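Local coordinates for actin-related protein 8 (Homo sapiens, PDB 4FO0) that binds ATP with only low basal ATPase activity, does not polymerize, and serves as a proposed core component of the INO80 chromatin-remodelling complex, at residues 20-31 / 181-191. Residues are numbered along the deposited sequence; the frame is centred on the assembly and turned at random.
Sequences IHPGSTTLRIGR and WSHAIQKYLEI. With ATP (adenosine-5'-triphosphate), chain C.
The Trp181 indole packs against Ile20, Pro22 and Leu27. Ile20 CG2 sits 3.9 Å from the centroid of the Trp181 six-membered ring, 4° off the normal, a CH-pi contact over the face. Pro22 CG approaches Trp181 CZ2 obliquely, and Leu27 CD2 comes to 3.5 Å from Trp181 CD1. One helical turn after Trp181, Ile29 meets two neighbouring residues: with CG1 anti to the backbone N (chi1 -176°), its CD1 reaches Ile185 CG1 at 3.8 Å while CG2 meets Ala184 CB. Leu189 CD1 rests 3.9 Å from Gly30 CA.

A single weak hydrogen bond crosses beyond the helix end, from Arg31 NH2 to Leu189 O (3.4 Å). Ile191 CD1 makes an apolar contact over one guanidinium face, offset toward its rim; Arg31 NH1 is held by Tyr199 OH and Asn15 O.

The opposite end of the hairpin is the actin-type phosphate-binding turn: Ser24 N donates to ATP O2G (2.7 Å), the Thr25 and Thr26 amides to O1B.

Helix 170-187 packs on the face of the sheet in which strand 26-31 pairs with strands 17-21 and 38-47; segments 26-31 and 181-187 run 9.2 Å apart, axis to axis, crossing at -42°. His42 NE2 is hydrogen-bonded to Trp181 NE1, and helix 211-225 also touches the indole.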
ATOM      1  N   ILE A  20       9.811  -3.485  11.787  1.00 35.55           N
ATOM      2  CA  ILE A  20       8.690  -2.564  11.611  1.00 35.35           C
ATOM      3  C   ILE A  20       8.559  -2.018  10.194  1.00 36.78           C
ATOM      4  O   ILE A  20       9.442  -1.312   9.689  1.00 35.65           O
ATOM      5  CB  ILE A  20       8.781  -1.396  12.581  1.00 34.12           C
ATOM      6  CG1 ILE A  20       8.998  -1.925  13.999  1.00 39.58           C
ATOM      7  CG2 ILE A  20       7.519  -0.525  12.489  1.00 29.93           C
ATOM      8  CD1 ILE A  20       9.240  -0.838  15.027  1.00 41.61           C
ATOM      9  N   HIS A  21       7.445  -2.354   9.557  1.00 30.95           N
ATOM     10  CA  HIS A  21       7.177  -1.872   8.213  1.00 30.18           C
ATOM     11  C   HIS A  21       5.878  -1.089   8.187  1.00 37.31           C
ATOM     12  O   HIS A  21       4.793  -1.662   8.063  1.00 34.85           O
ATOM     13  CB  HIS A  21       7.070  -3.028   7.238  1.00 24.09           C
ATOM     14  CG  HIS A  21       7.028  -2.595   5.812  1.00 33.99           C
ATOM     15  ND1 HIS A  21       6.690  -3.451   4.782  1.00 30.83           N
ATOM     16  CD2 HIS A  21       7.281  -1.394   5.238  1.00 35.08           C
ATOM     17  CE1 HIS A  21       6.745  -2.794   3.637  1.00 38.74           C
ATOM     18  NE2 HIS A  21       7.096  -1.543   3.885  1.00 45.76           N
ATOM     19  N   PRO A  22       5.987   0.231   8.299  1.00 35.74           N
ATOM     20  CA  PRO A  22       4.835   1.140   8.269  1.00 34.16           C
ATOM     21  C   PRO A  22       4.264   1.238   6.856  1.00 37.69           C
ATOM     22  O   PRO A  22       4.983   1.029   5.887  1.00 31.29           O
ATOM     23  CB  PRO A  22       5.442   2.488   8.665  1.00 36.17           C
ATOM     24  CG  PRO A  22       6.879   2.196   9.071  1.00 33.49           C
ATOM     25  CD  PRO A  22       7.266   0.952   8.364  1.00 36.29           C
ATOM     26  N   GLY A  23       2.977   1.540   6.753  1.00 37.00           N
ATOM     27  CA  GLY A  23       2.324   1.765   5.472  1.00 33.16           C
ATOM     28  C   GLY A  23       1.239   2.820   5.638  1.00 32.96           C
ATOM     29  O   GLY A  23       0.825   3.135   6.764  1.00 35.59           O
ATOM     30  N   SER A  24       0.772   3.379   4.532  1.00 31.21           N
ATOM     31  CA  SER A  24      -0.322   4.345   4.585  1.00 26.89           C
ATOM     32  C   SER A  24      -1.549   3.733   5.264  1.00 32.58           C
ATOM     33  O   SER A  24      -2.245   4.390   6.036  1.00 27.71           O
ATOM     34  CB  SER A  24      -0.702   4.799   3.175  1.00 26.36           C
ATOM     35  OG  SER A  24       0.418   5.359   2.517  1.00 37.99           O
ATOM     36  N   THR A  25      -1.807   2.461   4.982  1.00 36.75           N
ATOM     37  CA  THR A  25      -3.014   1.827   5.480  1.00 31.37           C
ATOM     38  C   THR A  25      -2.726   0.678   6.446  1.00 40.51           C
ATOM     39  O   THR A  25      -3.483   0.449   7.394  1.00 33.36           O
ATOM     40  CB  THR A  25      -3.949   1.428   4.310  1.00 31.75           C
ATOM     41  OG1 THR A  25      -4.568   2.618   3.817  1.00 49.16           O
ATOM     42  CG2 THR A  25      -5.056   0.491   4.754  1.00 40.21           C
ATOM     43  N   THR A  26      -1.627  -0.031   6.242  1.00 26.74           N
ATOM     44  CA  THR A  26      -1.330  -1.147   7.138  1.00 27.05           C
ATOM     45  C   THR A  26       0.064  -1.080   7.724  1.00 36.13           C
ATOM     46  O   THR A  26       1.039  -0.950   6.994  1.00 30.69           O
ATOM     47  CB  THR A  26      -1.487  -2.497   6.441  1.00 35.08           C
ATOM     48  OG1 THR A  26      -2.816  -2.610   5.915  1.00 35.73           O
ATOM     49  CG2 THR A  26      -1.229  -3.631   7.428  1.00 33.01           C
ATOM     50  N   LEU A  27       0.143  -1.150   9.051  1.00 32.69           N
ATOM     51  CA  LEU A  27       1.404  -1.383   9.723  1.00 30.36           C
ATOM     52  C   LEU A  27       1.697  -2.895   9.762  1.00 31.59           C
ATOM     53  O   LEU A  27       0.838  -3.715  10.091  1.00 39.75           O
ATOM     54  CB  LEU A  27       1.357  -0.818  11.141  1.00 36.13           C
ATOM     55  CG  LEU A  27       2.497  -1.290  12.057  1.00 41.20           C
ATOM     56  CD1 LEU A  27       3.865  -0.817  11.556  1.00 27.86           C
ATOM     57  CD2 LEU A  27       2.257  -0.825  13.483  1.00 37.75           C
ATOM     58  N   ARG A  28       2.900  -3.275   9.392  1.00 30.81           N
ATOM     59  CA  ARG A  28       3.286  -4.674   9.526  1.00 36.08           C
ATOM     60  C   ARG A  28       4.427  -4.747  10.520  1.00 37.83           C
ATOM     61  O   ARG A  28       5.476  -4.112  10.345  1.00 31.86           O
ATOM     62  CB  ARG A  28       3.603  -5.310   8.161  1.00 26.93           C
ATOM     63  CG  ARG A  28       2.321  -5.820   7.510  1.00 39.23           C
ATOM     64  CD  ARG A  28       2.407  -6.055   6.023  1.00 39.62           C
ATOM     65  NE  ARG A  28       2.123  -4.848   5.257  1.00 54.73           N
ATOM     66  CZ  ARG A  28       1.007  -4.618   4.562  1.00 43.58           C
ATOM     67  NH1 ARG A  28       0.027  -5.513   4.513  1.00 17.14           N
ATOM     68  NH2 ARG A  28       0.882  -3.476   3.896  1.00 47.24           N
ATOM     69  N   ILE A  29       4.195  -5.474  11.603  1.00 37.58           N
ATOM     70  CA  ILE A  29       5.140  -5.454  12.712  1.00 39.41           C
ATOM     71  C   ILE A  29       5.245  -6.826  13.384  1.00 44.01           C
ATOM     72  O   ILE A  29       4.252  -7.546  13.492  1.00 42.97           O
ATOM     73  CB  ILE A  29       4.743  -4.360  13.725  1.00 36.15           C
ATOM     74  CG1 ILE A  29       5.765  -4.254  14.845  1.00 41.26           C
ATOM     75  CG2 ILE A  29       3.347  -4.618  14.303  1.00 37.61           C
ATOM     76  CD1 ILE A  29       5.595  -3.009  15.684  1.00 32.06           C
ATOM     77  N   GLY A  30       6.451  -7.198  13.809  1.00 42.57           N
ATOM     78  CA  GLY A  30       6.656  -8.488  14.455  1.00 43.40           C
ATOM     79  C   GLY A  30       8.096  -8.737  14.848  1.00 32.98           C
ATOM     80  O   GLY A  30       8.977  -7.949  14.506  1.00 36.15           O
ATOM     81  N   ARG A  31       8.340  -9.823  15.578  1.00 41.41           N
ATOM     82  CA  ARG A  31       9.709 -10.264  15.861  1.00 28.42           C
ATOM     83  C   ARG A  31      10.320 -10.836  14.592  1.00 43.12           C
ATOM     84  O   ARG A  31       9.623 -11.450  13.769  1.00 42.51           O
ATOM     85  CB  ARG A  31       9.729 -11.358  16.924  1.00 46.21           C
ATOM     86  CG  ARG A  31       9.162 -10.977  18.257  1.00 43.66           C
ATOM     87  CD  ARG A  31       8.983 -12.209  19.109  1.00 42.79           C
ATOM     88  NE  ARG A  31       8.118 -11.947  20.259  1.00 45.47           N
ATOM     89  CZ  ARG A  31       8.558 -11.645  21.478  1.00 49.39           C
ATOM     90  NH1 ARG A  31       9.864 -11.554  21.722  1.00 42.53           N
ATOM     91  NH2 ARG A  31       7.690 -11.427  22.458  1.00 50.98           N
ATOM     92  N   TRP A 181       2.224   2.286  17.377  1.00 27.50           N
ATOM     93  CA  TRP A 181       3.267   1.272  17.417  1.00 30.35           C
ATOM     94  C   TRP A 181       3.402   0.631  18.786  1.00 42.92           C
ATOM     95  O   TRP A 181       3.584  -0.573  18.886  1.00 40.14           O
ATOM     96  CB  TRP A 181       4.617   1.825  16.953  1.00 31.51           C
ATOM     97  CG  TRP A 181       4.602   2.190  15.519  1.00 31.21           C
ATOM     98  CD1 TRP A 181       3.516   2.184  14.692  1.00 34.97           C
ATOM     99  CD2 TRP A 181       5.709   2.635  14.725  1.00 32.61           C
ATOM    100  NE1 TRP A 181       3.875   2.593  13.437  1.00 33.95           N
ATOM    101  CE2 TRP A 181       5.215   2.881  13.428  1.00 35.25           C
ATOM    102  CE3 TRP A 181       7.065   2.856  14.984  1.00 33.91           C
ATOM    103  CZ2 TRP A 181       6.033   3.332  12.389  1.00 33.02           C
ATOM    104  CZ3 TRP A 181       7.876   3.293  13.955  1.00 31.61           C
ATOM    105  CH2 TRP A 181       7.358   3.532  12.672  1.00 30.77           C
ATOM    106  N   SER A 182       3.309   1.429  19.840  1.00 45.70           N
ATOM    107  CA  SER A 182       3.426   0.881  21.181  1.00 36.29           C
ATOM    108  C   SER A 182       2.272  -0.065  21.496  1.00 45.05           C
ATOM    109  O   SER A 182       2.483  -1.163  22.012  1.00 52.20           O
ATOM    110  CB  SER A 182       3.505   2.004  22.192  1.00 31.51           C
ATOM    111  OG  SER A 182       4.530   2.894  21.794  1.00 48.27           O
ATOM    112  N   HIS A 183       1.057   0.355  21.173  1.00 41.96           N
ATOM    113  CA  HIS A 183      -0.116  -0.496  21.344  1.00 37.03           C
ATOM    114  C   HIS A 183       0.062  -1.861  20.666  1.00 40.26           C
ATOM    115  O   HIS A 183      -0.315  -2.889  21.221  1.00 43.82           O
ATOM    116  CB  HIS A 183      -1.369   0.213  20.812  1.00 34.35           C
ATOM    117  CG  HIS A 183      -2.601  -0.634  20.830  1.00 42.72           C
ATOM    118  ND1 HIS A 183      -3.353  -0.829  21.969  1.00 48.01           N
ATOM    119  CD2 HIS A 183      -3.209  -1.345  19.849  1.00 48.48           C
ATOM    120  CE1 HIS A 183      -4.375  -1.621  21.687  1.00 48.81           C
ATOM    121  NE2 HIS A 183      -4.312  -1.947  20.406  1.00 53.29           N
ATOM    122  N   ALA A 184       0.639  -1.875  19.470  1.00 36.53           N
ATOM    123  CA  ALA A 184       0.750  -3.121  18.715  1.00 41.88           C
ATOM    124  C   ALA A 184       1.747  -4.067  19.368  1.00 47.08           C
ATOM    125  O   ALA A 184       1.536  -5.276  19.430  1.00 46.80           O
ATOM    126  CB  ALA A 184       1.153  -2.843  17.304  1.00 30.67           C
ATOM    127  N   ILE A 185       2.837  -3.502  19.854  1.00 38.00           N
ATOM    128  CA  ILE A 185       3.829  -4.271  20.581  1.00 41.92           C
ATOM    129  C   ILE A 185       3.298  -4.907  21.875  1.00 42.56           C
ATOM    130  O   ILE A 185       3.567  -6.073  22.122  1.00 47.07           O
ATOM    131  CB  ILE A 185       5.079  -3.431  20.840  1.00 38.27           C
ATOM    132  CG1 ILE A 185       5.788  -3.175  19.513  1.00 31.10           C
ATOM    133  CG2 ILE A 185       6.020  -4.145  21.778  1.00 44.28           C
ATOM    134  CD1 ILE A 185       6.581  -1.916  19.514  1.00 33.67           C
ATOM    135  N   GLN A 186       2.536  -4.169  22.686  1.00 46.86           N
ATOM    136  CA  GLN A 186       2.003  -4.751  23.922  1.00 49.07           C
ATOM    137  C   GLN A 186       0.919  -5.774  23.622  1.00 52.46           C
ATOM    138  O   GLN A 186       0.844  -6.814  24.271  1.00 59.64           O
ATOM    139  CB  GLN A 186       1.369  -3.719  24.856  1.00 42.48           C
ATOM    140  CG  GLN A 186       1.893  -2.311  24.826  1.00 78.45           C
ATOM    141  CD  GLN A 186       0.919  -1.355  25.523  1.00104.30           C
ATOM    142  OE1 GLN A 186       1.031  -0.127  25.412  1.00 87.45           O
ATOM    143  NE2 GLN A 186      -0.054  -1.924  26.239  1.00 94.16           N
ATOM    144  N   LYS A 187       0.070  -5.460  22.651  1.00 38.29           N
ATOM    145  CA  LYS A 187      -1.139  -6.240  22.405  1.00 35.97           C
ATOM    146  C   LYS A 187      -0.958  -7.461  21.510  1.00 45.86           C
ATOM    147  O   LYS A 187      -1.562  -8.502  21.752  1.00 60.01           O
ATOM    148  CB  LYS A 187      -2.235  -5.348  21.830  1.00 54.99           C
ATOM    149  CG  LYS A 187      -3.536  -6.074  21.540  1.00 64.96           C
ATOM    150  CD  LYS A 187      -4.652  -5.568  22.447  1.00 82.04           C
ATOM    151  CE  LYS A 187      -6.019  -5.836  21.842  1.00 71.29           C
ATOM    152  NZ  LYS A 187      -6.078  -5.317  20.444  1.00 75.93           N
ATOM    153  N   TYR A 188      -0.138  -7.346  20.475  1.00 48.05           N
ATOM    154  CA  TYR A 188      -0.027  -8.441  19.516  1.00 47.52           C
ATOM    155  C   TYR A 188       1.270  -9.211  19.675  1.00 49.76           C
ATOM    156  O   TYR A 188       1.303 -10.426  19.506  1.00 57.97           O
ATOM    157  CB  TYR A 188      -0.228  -7.937  18.084  1.00 43.26           C
ATOM    158  CG  TYR A 188      -1.577  -7.284  17.915  1.00 52.21           C
ATOM    159  CD1 TYR A 188      -1.759  -5.943  18.209  1.00 60.54           C
ATOM    160  CD2 TYR A 188      -2.681  -8.021  17.505  1.00 61.37           C
ATOM    161  CE1 TYR A 188      -2.994  -5.346  18.083  1.00 64.56           C
ATOM    162  CE2 TYR A 188      -3.923  -7.432  17.377  1.00 67.87           C
ATOM    163  CZ  TYR A 188      -4.073  -6.092  17.667  1.00 68.35           C
ATOM    164  OH  TYR A 188      -5.305  -5.491  17.547  1.00 63.59           O
ATOM    165  N   LEU A 189       2.336  -8.508  20.022  1.00 44.75           N
ATOM    166  CA  LEU A 189       3.602  -9.172  20.236  1.00 47.43           C
ATOM    167  C   LEU A 189       3.658  -9.549  21.701  1.00 59.90           C
ATOM    168  O   LEU A 189       4.534 -10.293  22.134  1.00 59.06           O
ATOM    169  CB  LEU A 189       4.757  -8.238  19.882  1.00 47.89           C
ATOM    170  CG  LEU A 189       4.697  -7.531  18.520  1.00 53.84           C
ATOM    171  CD1 LEU A 189       6.095  -7.101  18.103  1.00 44.11           C
ATOM    172  CD2 LEU A 189       4.052  -8.389  17.430  1.00 41.21           C
ATOM    173  N   GLU A 190       2.710  -9.018  22.463  1.00 58.98           N
ATOM    174  CA  GLU A 190       2.670  -9.251  23.896  1.00 51.91           C
ATOM    175  C   GLU A 190       4.019  -8.983  24.548  1.00 44.77           C
ATOM    176  O   GLU A 190       4.547  -9.806  25.286  1.00 55.49           O
ATOM    177  CB  GLU A 190       2.198 -10.670  24.178  1.00 54.14           C
ATOM    178  CG  GLU A 190       0.786 -10.922  23.674  1.00 62.87           C
ATOM    179  CD  GLU A 190       0.281 -12.311  24.010  1.00 79.36           C
ATOM    180  OE1 GLU A 190       1.066 -13.106  24.567  1.00 98.30           O
ATOM    181  OE2 GLU A 190      -0.897 -12.610  23.714  1.00 94.38           O
ATOM    182  N   ILE A 191       4.565  -7.811  24.269  1.00 43.00           N
ATOM    183  CA  ILE A 191       5.816  -7.388  24.862  1.00 41.89           C
ATOM    184  C   ILE A 191       5.572  -6.125  25.658  1.00 55.56           C
ATOM    185  O   ILE A 191       5.213  -5.101  25.090  1.00 55.99           O
ATOM    186  CB  ILE A 191       6.850  -7.092  23.781  1.00 38.45           C
ATOM    187  CG1 ILE A 191       7.135  -8.361  22.980  1.00 43.76           C
ATOM    188  CG2 ILE A 191       8.129  -6.523  24.385  1.00 37.42           C
ATOM    189  CD1 ILE A 191       8.133  -8.156  21.888  1.00 40.65           C
TER
HETATM  190  PG  ATP C 702       1.416   2.283   0.873  1.00 29.81           P
HETATM  191  O1G ATP C 702       2.472   1.283   0.489  1.00 28.13           O
HETATM  192  O2G ATP C 702       1.783   3.204   2.011  1.00 28.00           O
HETATM  193  O3G ATP C 702       0.751   3.002  -0.281  1.00 27.69           O
HETATM  194  PB  ATP C 702       0.330   0.008   2.319  1.00 33.95           P
HETATM  195  O1B ATP C 702      -0.688   0.178   3.416  1.00 24.54           O
HETATM  196  O2B ATP C 702       1.752  -0.472   2.568  1.00 26.04           O
HETATM  197  O3B ATP C 702       0.244   1.378   1.482  1.00 29.89           O
HETATM  198  PA  ATP C 702      -0.347  -2.504   1.148  1.00 33.62           P
HETATM  199  O1A ATP C 702      -0.938  -2.986   2.448  1.00 43.41           O
HETATM  200  O2A ATP C 702       0.954  -3.049   0.615  1.00 28.33           O
HETATM  201  O3A ATP C 702      -0.337  -0.907   1.181  1.00 36.54           O
HETATM  202  O5' ATP C 702      -1.460  -2.727   0.026  1.00 28.93           O
HETATM  203  C5' ATP C 702      -2.771  -2.265   0.308  1.00 33.24           C
HETATM  204  C4' ATP C 702      -3.577  -2.322  -0.966  1.00 33.10           C
HETATM  205  O4' ATP C 702      -3.567  -3.667  -1.419  1.00 39.66           O
HETATM  206  C3' ATP C 702      -5.033  -1.940  -0.763  1.00 42.79           C
HETATM  207  O3' ATP C 702      -5.423  -0.985  -1.756  1.00 31.07           O
HETATM  208  C2' ATP C 702      -5.784  -3.234  -0.959  1.00 31.41           C
HETATM  209  O2' ATP C 702      -7.074  -3.049  -1.522  1.00 34.63           O
HETATM  210  C1' ATP C 702      -4.867  -3.943  -1.924  1.00 40.96           C
HETATM  211  N9  ATP C 702      -5.186  -5.377  -1.993  1.00 41.22           N
HETATM  212  C8  ATP C 702      -5.058  -6.267  -1.000  1.00 44.05           C
HETATM  213  N7  ATP C 702      -5.453  -7.497  -1.407  1.00 39.46           N
HETATM  214  C5  ATP C 702      -5.839  -7.392  -2.685  1.00 37.12           C
HETATM  215  C6  ATP C 702      -6.374  -8.310  -3.702  1.00 42.69           C
HETATM  216  N6  ATP C 702      -6.558  -9.620  -3.397  1.00 43.98           N
HETATM  217  N1  ATP C 702      -6.659  -7.792  -4.926  1.00 53.57           N
HETATM  218  C2  ATP C 702      -6.475  -6.491  -5.224  1.00 42.82           C
HETATM  219  N3  ATP C 702      -5.998  -5.597  -4.332  1.00 45.78           N
HETATM  220  C4  ATP C 702      -5.667  -5.985  -3.073  1.00 47.12           C
HETATM  221  O   HOH W   1       5.769 -12.090  19.554  1.00 56.39           O